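Local coordinates for protein polyketide synthase PksR (Bacillus subtilis, PDB 4U3V) that takes part in intermediate steps of bacillaene antibiotic synthesis, the portion here being its double-hotdog enoyl-isomerase domain, at residues A[29-37]-A[89-100]; A[107-115]-A[123-131]. All coordinates share one frame; numbering follows the deposited sequence.

Contact 1: residues A[29-37]-A[89-100]; sequences PVIQDQFTY and IKQGETIELQAK
Y37 lays its phenol ring against the type II turn K90-E93, the CA of Q91 standing over the ring centre, 3.5 Å from the centroid and 9° off the normal, a CH-pi contact. With CG anti to the backbone N (chi1 -177°), the ring is laid over the K90-Q91 backbone; its edge meets I89 O in plane. The turn is itself braced by E93, whose OE1 accepts K90 N from above the carboxylate plane. From here 31-36 and 94-100 run antiparallel, and D33 and F35 exchange paired backbone bonds with L97 and I95. On one face F35 CD2 abuts L97 CD1 at 3.9 Å, at the ring edge, the two side chains lying crosswise, while F35 CB meets I89 CD1. The ring also stacks with H199, and D33 on this face gives OD2 to Y201 and H199. The other face is polar. The hydroxyls of T36 and T94 share a hydrogen bond, OG1 to OG1 3.2 Å. Q34 and E96 run side by side in the same direction, the amide NE2 lying 3.5 Å from E96 CG with the amide and carboxylate planes 67° apart. This is an antiparallel strand pair of the N-terminal hotdog fold, with apolar residues turned toward helix 56-69.

Contact 2: residues A[107-115]-A[123-131]; sequences VIELQIMYR and KPAAIGQCG
K123 and Y114 lie side by side and point the same way, the lysine CB 3.6 Å from Y114 CE2. CG of the tyrosine sits between its backbone N and carbonyl carbon (chi1 74°), which brings the ring alongside the lysine's aliphatic stem. Backbone bonds in both directions, Y114 N to K123 O and K123 N to Y114 O, tie the two residues together. At P124 the partner is M113, whose chain, bent at chi2 and chi3, curls back so that SD comes 3.7 Å from the proline CA and CE meets CD; P124 O in turn lies in the plane of the Y114 ring at its edge. Next comes a classic beta bulge: A125 and A126 both face I112, and I112 O accepts two amides, A125 N at 2.7 Å nearly along the C=O axis and A126 N at 3.2 Å on a lone pair. The extra residue turns the strand at a corner within the hairpin 108-116/121-132 of the N-terminal hotdog fold, and both alanines pack on Y58 of helix 56-69. A126 CB also touches I112 CG1. Beyond it I127 lies across from Q111, its CG2 4.1 Å from the amide NE2. G128 has only backbone to offer and trades bonds with L110, accepting L110 N from above its carbonyl plane. Q129 leans diagonally past its partner E109, its extended chain bringing OE1 3.6 Å from V107 CG1. C130 SG rests against the forked end of L110, 3.9 Å from both CD1 and CD2, and C130 O is joined through a water to I108 N.

How the contacts relate
Contacts 1 and 2 come in series along the chain, their centres about 15 Å apart, and both belong to the region predicted as the N-terminal hotdog fold. Strands 94-102 and 108-116 are consecutive in sequence and adjacent in the sheet. The order across this part of the sheet is 31-36, 94-102, 108-116, 121-132, with 31-36 outermost within the chain. The seam between the contacts is probably hydrogen-bonded, K100 O with Q111 N at 2.8 Å and Q98 O with M113 N at 2.9 Å, while a salt bridge joins E96 of contact 1 to R115 of contact 2. Helix 56-69, inserted between the two segments of contact 1, packs on both contacts, giving the hotdog its characteristic sheet wrapped around a helix.

Contact 1: residues A[29-37]-A[89-100]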
loop_
_atom_site.group_PDB
_atom_site.type_symbol
_atom_site.label_atom_id
_atom_site.label_comp_id
_atom_site.label_asym_id
_atom_site.label_seq_id
_atom_site.Cartn_x
_atom_site.Cartn_y
_atom_site.Cartn_z
ATOM N N PRO A 29 23.697 -3.210 -7.843
ATOM C CA PRO A 29 22.797 -4.351 -7.722
ATOM C C PRO A 29 21.350 -3.909 -7.896
ATOM O O PRO A 29 20.988 -2.797 -7.527
ATOM C CB PRO A 29 23.023 -4.838 -6.276
ATOM C CG PRO A 29 23.641 -3.686 -5.562
ATOM C CD PRO A 29 24.446 -2.945 -6.609
ATOM N N VAL A 30 20.536 -4.775 -8.476
ATOM C CA VAL A 30 19.119 -4.485 -8.580
ATOM C C VAL A 30 18.467 -4.354 -7.192
ATOM O O VAL A 30 18.893 -4.990 -6.204
ATOM C CB VAL A 30 18.421 -5.552 -9.442
ATOM C CG1 VAL A 30 18.373 -6.875 -8.708
ATOM C CG2 VAL A 30 17.033 -5.107 -9.846
ATOM N N ILE A 31 17.394 -3.562 -7.122
ATOM C CA ILE A 31 16.550 -3.538 -5.929
ATOM C C ILE A 31 15.898 -4.924 -5.713
ATOM O O ILE A 31 15.391 -5.552 -6.654
ATOM C CB ILE A 31 15.446 -2.464 -6.093
ATOM C CG1 ILE A 31 16.059 -1.058 -6.058
ATOM C CG2 ILE A 31 14.357 -2.634 -5.045
ATOM C CD1 ILE A 31 16.904 -0.753 -4.823
ATOM N N GLN A 32 15.991 -5.432 -4.488
ATOM C CA GLN A 32 15.614 -6.820 -4.227
ATOM C C GLN A 32 15.297 -6.998 -2.781
ATOM O O GLN A 32 15.866 -6.302 -1.909
ATOM C CB GLN A 32 16.720 -7.809 -4.649
ATOM C CG GLN A 32 18.076 -7.518 -4.058
ATOM C CD GLN A 32 19.189 -8.292 -4.768
ATOM O OE1 GLN A 32 19.329 -9.502 -4.559
ATOM N NE2 GLN A 32 19.913 -7.619 -5.680
ATOM N N ASP A 33 14.430 -7.968 -2.502
ATOM C CA ASP A 33 14.106 -8.300 -1.113
ATOM C C ASP A 33 13.760 -9.809 -1.100
ATOM O O ASP A 33 13.612 -10.440 -2.145
ATOM C CB ASP A 33 12.908 -7.432 -0.606
ATOM C CG ASP A 33 12.839 -7.320 0.944
ATOM O OD1 ASP A 33 13.567 -8.045 1.670
ATOM O OD2 ASP A 33 12.041 -6.497 1.462
ATOM N N GLN A 34 13.619 -10.368 0.092
ATOM C CA GLN A 34 13.310 -11.801 0.229
ATOM C C GLN A 34 12.356 -11.932 1.400
ATOM O O GLN A 34 12.506 -11.260 2.418
ATOM C CB GLN A 34 14.550 -12.627 0.588
ATOM C CG GLN A 34 15.641 -12.669 -0.443
ATOM C CD GLN A 34 16.576 -13.836 -0.179
ATOM O OE1 GLN A 34 16.667 -14.327 0.942
ATOM N NE2 GLN A 34 17.264 -14.272 -1.214
ATOM N N PHE A 35 11.408 -12.854 1.268
ATOM C CA PHE A 35 10.386 -13.044 2.316
ATOM C C PHE A 35 10.299 -14.529 2.635
ATOM O O PHE A 35 10.197 -15.361 1.736
ATOM C CB PHE A 35 9.018 -12.552 1.839
ATOM C CG PHE A 35 8.970 -11.080 1.650
ATOM C CD1 PHE A 35 8.742 -10.259 2.740
ATOM C CD2 PHE A 35 9.319 -10.510 0.426
ATOM C CE1 PHE A 35 8.751 -8.856 2.597
ATOM C CE2 PHE A 35 9.338 -9.115 0.289
ATOM C CZ PHE A 35 9.073 -8.298 1.371
ATOM N N THR A 36 10.352 -14.848 3.918
ATOM C CA THR A 36 10.385 -16.270 4.324
ATOM C C THR A 36 9.077 -16.666 5.045
ATOM O O THR A 36 8.380 -15.837 5.628
ATOM C CB THR A 36 11.614 -16.533 5.209
ATOM O OG1 THR A 36 11.783 -17.952 5.386
ATOM C CG2 THR A 36 11.470 -15.874 6.552
ATOM N N TYR A 37 8.719 -17.946 4.985
ATOM C CA TYR A 37 7.423 -18.406 5.486
ATOM C C TYR A 37 7.199 -17.933 6.906
ATOM O O TYR A 37 6.095 -17.517 7.272
ATOM C CB TYR A 37 7.364 -19.944 5.460
ATOM C CG TYR A 37 6.040 -20.526 5.894
ATOM C CD1 TYR A 37 4.935 -20.507 5.033
ATOM C CD2 TYR A 37 5.918 -21.205 7.112
ATOM C CE1 TYR A 37 3.728 -21.080 5.399
ATOM C CE2 TYR A 37 4.694 -21.740 7.504
ATOM C CZ TYR A 37 3.616 -21.682 6.639
ATOM O OH TYR A 37 2.415 -22.285 6.967
ATOM N N ILE A 89 3.428 -18.190 -0.135
ATOM C CA ILE A 89 4.654 -18.681 0.425
ATOM C C ILE A 89 4.322 -19.923 1.231
ATOM O O ILE A 89 3.433 -19.883 2.088
ATOM C CB ILE A 89 5.249 -17.640 1.363
ATOM C CG1 ILE A 89 5.381 -16.307 0.584
ATOM C CG2 ILE A 89 6.596 -18.073 1.901
ATOM C CD1 ILE A 89 6.324 -15.331 1.225
ATOM N N LYS A 90 4.927 -21.045 0.848
ATOM C CA LYS A 90 4.639 -22.303 1.547
ATOM C C LYS A 90 5.664 -22.571 2.616
ATOM O O LYS A 90 6.726 -21.974 2.641
ATOM C CB LYS A 90 4.582 -23.477 0.569
ATOM C CG LYS A 90 3.519 -23.325 -0.496
ATOM C CD LYS A 90 3.580 -24.433 -1.523
ATOM C CE LYS A 90 2.391 -24.337 -2.461
ATOM N NZ LYS A 90 1.137 -23.931 -1.759
ATOM N N GLN A 91 5.330 -23.479 3.525
ATOM C CA GLN A 91 6.218 -23.850 4.581
ATOM C C GLN A 91 7.627 -24.161 4.078
ATOM O O GLN A 91 7.799 -24.803 3.049
ATOM C CB GLN A 91 5.649 -25.103 5.274
ATOM C CG GLN A 91 6.327 -25.378 6.603
ATOM C CD GLN A 91 5.756 -26.635 7.207
ATOM O OE1 GLN A 91 4.648 -27.014 6.848
ATOM N NE2 GLN A 91 6.537 -27.328 8.053
ATOM N N GLY A 92 8.625 -23.680 4.804
ATOM C CA GLY A 92 10.019 -23.840 4.389
ATOM C C GLY A 92 10.554 -22.965 3.256
ATOM O O GLY A 92 11.746 -23.005 2.966
ATOM N N GLU A 93 9.680 -22.250 2.553
ATOM C CA GLU A 93 10.097 -21.462 1.377
ATOM C C GLU A 93 10.586 -20.046 1.709
ATOM O O GLU A 93 10.151 -19.399 2.707
ATOM C CB GLU A 93 8.965 -21.359 0.344
ATOM C CG GLU A 93 8.545 -22.703 -0.232
ATOM C CD GLU A 93 7.448 -22.595 -1.255
ATOM O OE1 GLU A 93 6.746 -21.545 -1.307
ATOM O OE2 GLU A 93 7.320 -23.564 -2.050
ATOM N N THR A 94 11.479 -19.565 0.840
ATOM C CA THR A 94 11.888 -18.168 0.854
ATOM C C THR A 94 11.750 -17.673 -0.562
ATOM O O THR A 94 12.291 -18.287 -1.478
ATOM C CB THR A 94 13.354 -17.999 1.339
ATOM O OG1 THR A 94 13.468 -18.409 2.711
ATOM C CG2 THR A 94 13.773 -16.511 1.255
ATOM N N ILE A 95 10.937 -16.625 -0.767
ATOM C CA ILE A 95 10.718 -16.064 -2.095
ATOM C C ILE A 95 11.529 -14.793 -2.311
ATOM O O ILE A 95 11.437 -13.872 -1.511
ATOM C CB ILE A 95 9.248 -15.653 -2.290
ATOM C CG1 ILE A 95 8.308 -16.832 -2.009
ATOM C CG2 ILE A 95 9.050 -15.036 -3.675
ATOM C CD1 ILE A 95 8.801 -18.154 -2.538
ATOM N N GLU A 96 12.230 -14.717 -3.448
ATOM C CA GLU A 96 13.016 -13.540 -3.803
ATOM C C GLU A 96 12.137 -12.676 -4.690
ATOM O O GLU A 96 11.471 -13.189 -5.588
ATOM C CB GLU A 96 14.245 -13.961 -4.631
ATOM C CG GLU A 96 15.246 -14.899 -3.978
ATOM C CD GLU A 96 16.303 -15.369 -4.991
ATOM O OE1 GLU A 96 17.161 -14.556 -5.388
ATOM O OE2 GLU A 96 16.191 -16.508 -5.485
ATOM N N LEU A 97 12.163 -11.362 -4.458
ATOM C CA LEU A 97 11.579 -10.386 -5.339
ATOM C C LEU A 97 12.632 -9.408 -5.860
ATOM O O LEU A 97 13.540 -9.048 -5.150
ATOM C CB LEU A 97 10.514 -9.570 -4.608
ATOM C CG LEU A 97 9.152 -10.245 -4.485
ATOM C CD1 LEU A 97 9.246 -11.312 -3.415
ATOM C CD2 LEU A 97 8.102 -9.189 -4.162
ATOM N N GLN A 98 12.495 -8.988 -7.116
ATOM C CA GLN A 98 13.383 -7.972 -7.676
ATOM C C GLN A 98 12.495 -6.973 -8.395
ATOM O O GLN A 98 11.461 -7.352 -8.969
ATOM C CB GLN A 98 14.370 -8.604 -8.686
ATOM C CG GLN A 98 15.507 -9.366 -8.008
ATOM C CD GLN A 98 16.566 -9.908 -8.967
ATOM O OE1 GLN A 98 16.463 -9.765 -10.183
ATOM N NE2 GLN A 98 17.534 -10.627 -8.415
ATOM N N ALA A 99 12.952 -5.730 -8.489
ATOM C CA ALA A 99 12.168 -4.680 -9.161
ATOM C C ALA A 99 13.053 -4.160 -10.256
ATOM O O ALA A 99 14.076 -3.570 -9.956
ATOM C CB ALA A 99 11.829 -3.553 -8.204
ATOM N N LYS A 100 12.748 -4.557 -11.482
ATOM C CA LYS A 100 13.638 -4.367 -12.642
ATOM C C LYS A 100 13.042 -3.314 -13.565
ATOM O O LYS A 100 11.876 -3.435 -13.959
ATOM C CB LYS A 100 13.767 -5.671 -13.402
ATOM C CG LYS A 100 14.430 -6.774 -12.578
ATOM C CD LYS A 100 13.859 -8.157 -12.873
ATOM C CE LYS A 100 14.544 -9.224 -12.020
ATOM N NZ LYS A 100 14.119 -10.620 -12.332
HETATM O O HOH W 1 16.372 -2.116 -9.659
HETATM O O HOH W 2 17.435 -11.733 -6.194
#

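Contact 2: residues A[107-115]-A[123-131]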
loop_
_atom_site.group_PDB
_atom_site.type_symbol
_atom_site.label_atom_id
_atom_site.label_comp_id
_atom_site.label_asym_id
_atom_site.label_seq_id
_atom_site.Cartn_x
_atom_site.Cartn_y
_atom_site.Cartn_z
ATOM N N VAL A 107 8.386 6.121 -21.597
ATOM C CA VAL A 107 8.234 5.789 -20.172
ATOM C C VAL A 107 9.164 4.699 -19.633
ATOM O O VAL A 107 9.549 3.758 -20.348
ATOM C CB VAL A 107 6.772 5.457 -19.778
ATOM C CG1 VAL A 107 5.961 6.737 -19.582
ATOM C CG2 VAL A 107 6.114 4.516 -20.785
ATOM N N ILE A 108 9.482 4.825 -18.345
ATOM C CA ILE A 108 10.172 3.781 -17.589
ATOM C C ILE A 108 9.164 2.814 -16.970
ATOM O O ILE A 108 8.392 3.185 -16.086
ATOM C CB ILE A 108 11.023 4.389 -16.464
ATOM C CG1 ILE A 108 11.895 5.536 -17.012
ATOM C CG2 ILE A 108 11.872 3.306 -15.813
ATOM C CD1 ILE A 108 12.218 6.628 -16.002
ATOM N N GLU A 109 9.172 1.585 -17.455
ATOM C CA GLU A 109 8.336 0.535 -16.910
ATOM C C GLU A 109 9.057 -0.239 -15.791
ATOM O O GLU A 109 10.218 -0.632 -15.936
ATOM C CB GLU A 109 7.940 -0.392 -18.044
ATOM C CG GLU A 109 7.024 -1.532 -17.672
ATOM C CD GLU A 109 6.372 -2.142 -18.895
ATOM O OE1 GLU A 109 6.429 -1.504 -19.968
ATOM O OE2 GLU A 109 5.816 -3.255 -18.790
ATOM N N LEU A 110 8.358 -0.493 -14.686
ATOM C CA LEU A 110 8.918 -1.301 -13.599
ATOM C C LEU A 110 8.270 -2.677 -13.634
ATOM O O LEU A 110 7.047 -2.788 -13.654
ATOM C CB LEU A 110 8.633 -0.661 -12.237
ATOM C CG LEU A 110 9.238 0.724 -11.984
ATOM C CD1 LEU A 110 8.711 1.300 -10.680
ATOM C CD2 LEU A 110 10.755 0.682 -11.993
ATOM N N GLN A 111 9.085 -3.727 -13.630
ATOM C CA GLN A 111 8.577 -5.066 -13.449
ATOM C C GLN A 111 9.022 -5.647 -12.101
ATOM O O GLN A 111 10.207 -5.802 -11.850
ATOM C CB GLN A 111 9.113 -5.965 -14.547
ATOM C CG GLN A 111 8.610 -5.569 -15.912
ATOM C CD GLN A 111 8.400 -6.773 -16.786
ATOM O OE1 GLN A 111 9.199 -7.036 -17.684
ATOM N NE2 GLN A 111 7.376 -7.564 -16.473
ATOM N N ILE A 112 8.067 -5.922 -11.232
ATOM C CA ILE A 112 8.366 -6.578 -9.972
ATOM C C ILE A 112 8.170 -8.062 -10.182
ATOM O O ILE A 112 7.041 -8.537 -10.367
ATOM C CB ILE A 112 7.412 -6.123 -8.836
ATOM C CG1 ILE A 112 7.297 -4.594 -8.751
ATOM C CG2 ILE A 112 7.868 -6.717 -7.520
ATOM C CD1 ILE A 112 8.610 -3.879 -8.738
ATOM N N MET A 113 9.272 -8.811 -10.107
ATOM C CA MET A 113 9.259 -10.242 -10.405
ATOM C C MET A 113 9.549 -10.999 -9.131
ATOM O O MET A 113 10.231 -10.498 -8.231
ATOM C CB MET A 113 10.373 -10.588 -11.420
ATOM C CG MET A 113 10.488 -9.616 -12.588
ATOM S SD MET A 113 9.168 -9.981 -13.756
ATOM C CE MET A 113 9.652 -11.578 -14.433
ATOM N N TYR A 114 9.051 -12.229 -9.059
ATOM C CA TYR A 114 9.411 -13.104 -7.975
ATOM C C TYR A 114 9.868 -14.438 -8.510
ATOM O O TYR A 114 9.532 -14.814 -9.634
ATOM C CB TYR A 114 8.230 -13.310 -7.017
ATOM C CG TYR A 114 7.133 -14.216 -7.554
ATOM C CD1 TYR A 114 6.993 -15.512 -7.097
ATOM C CD2 TYR A 114 6.253 -13.745 -8.510
ATOM C CE1 TYR A 114 5.973 -16.319 -7.573
ATOM C CE2 TYR A 114 5.237 -14.540 -9.005
ATOM C CZ TYR A 114 5.113 -15.820 -8.527
ATOM O OH TYR A 114 4.098 -16.594 -8.997
ATOM N N ARG A 115 10.668 -15.118 -7.715
ATOM C CA ARG A 115 11.264 -16.363 -8.190
ATOM C C ARG A 115 10.465 -17.497 -7.615
ATOM O O ARG A 115 10.480 -17.737 -6.403
ATOM C CB ARG A 115 12.741 -16.436 -7.823
ATOM C CG ARG A 115 13.478 -17.612 -8.442
ATOM C CD ARG A 115 14.974 -17.454 -8.190
ATOM N NE ARG A 115 15.696 -17.166 -9.424
ATOM C CZ ARG A 115 16.889 -16.576 -9.500
ATOM N NH1 ARG A 115 17.489 -16.085 -8.415
ATOM N NH2 ARG A 115 17.440 -16.380 -10.689
ATOM N N LYS A 123 8.828 -14.718 -12.417
ATOM C CA LYS A 123 7.458 -14.525 -12.881
ATOM C C LYS A 123 7.031 -13.127 -12.417
ATOM O O LYS A 123 7.429 -12.712 -11.338
ATOM C CB LYS A 123 6.565 -15.548 -12.184
ATOM C CG LYS A 123 6.726 -16.979 -12.685
ATOM C CD LYS A 123 5.454 -17.784 -12.441
ATOM C CE LYS A 123 4.514 -17.718 -13.634
ATOM N NZ LYS A 123 4.883 -18.720 -14.674
ATOM N N PRO A 124 6.213 -12.413 -13.212
ATOM C CA PRO A 124 5.755 -11.080 -12.783
ATOM C C PRO A 124 4.720 -11.090 -11.632
ATOM O O PRO A 124 3.761 -11.902 -11.624
ATOM C CB PRO A 124 5.204 -10.451 -14.078
ATOM C CG PRO A 124 4.831 -11.623 -14.925
ATOM C CD PRO A 124 5.837 -12.710 -14.614
ATOM N N ALA A 125 5.009 -10.315 -10.590
ATOM C CA ALA A 125 4.077 -10.111 -9.490
ATOM C C ALA A 125 3.285 -8.819 -9.720
ATOM O O ALA A 125 2.091 -8.742 -9.370
ATOM C CB ALA A 125 4.849 -10.007 -8.173
ATOM N N ALA A 126 3.974 -7.797 -10.223
ATOM C CA ALA A 126 3.351 -6.457 -10.451
ATOM C C ALA A 126 4.045 -5.714 -11.562
ATOM O O ALA A 126 5.208 -5.955 -11.828
ATOM C CB ALA A 126 3.393 -5.615 -9.155
ATOM N N ILE A 127 3.337 -4.763 -12.177
ATOM C CA ILE A 127 3.919 -3.944 -13.223
ATOM C C ILE A 127 3.423 -2.538 -13.008
ATOM O O ILE A 127 2.328 -2.342 -12.466
ATOM C CB ILE A 127 3.495 -4.451 -14.623
ATOM C CG1 ILE A 127 1.970 -4.444 -14.763
ATOM C CG2 ILE A 127 4.039 -5.857 -14.853
ATOM C CD1 ILE A 127 1.454 -3.835 -16.057
ATOM N N GLY A 128 4.307 -1.580 -13.252
ATOM C CA GLY A 128 3.940 -0.150 -13.210
ATOM C C GLY A 128 4.871 0.730 -14.028
ATOM O O GLY A 128 5.679 0.229 -14.835
ATOM N N GLN A 129 4.831 2.028 -13.743
ATOM C CA GLN A 129 5.711 2.993 -14.376
ATOM C C GLN A 129 6.219 3.920 -13.310
ATOM O O GLN A 129 5.575 4.095 -12.273
ATOM C CB GLN A 129 4.945 3.797 -15.424
ATOM C CG GLN A 129 4.478 2.951 -16.599
ATOM C CD GLN A 129 3.610 3.729 -17.563
ATOM O OE1 GLN A 129 3.619 4.955 -17.566
ATOM N NE2 GLN A 129 2.812 3.019 -18.343
ATOM N N CYS A 130 7.390 4.505 -13.519
ATOM C CA CYS A 130 7.775 5.596 -12.634
ATOM C C CYS A 130 8.287 6.767 -13.425
ATOM O O CYS A 130 8.633 6.616 -14.591
ATOM C CB CYS A 130 8.756 5.172 -11.542
ATOM S SG CYS A 130 10.353 4.544 -12.154
ATOM N N GLY A 131 8.274 7.938 -12.794
ATOM C CA GLY A 131 8.570 9.195 -13.467
ATOM C C GLY A 131 9.031 10.248 -12.476
ATOM O O GLY A 131 8.690 10.214 -11.281
HETATM O O HOH W 3 7.688 6.719 -16.972
#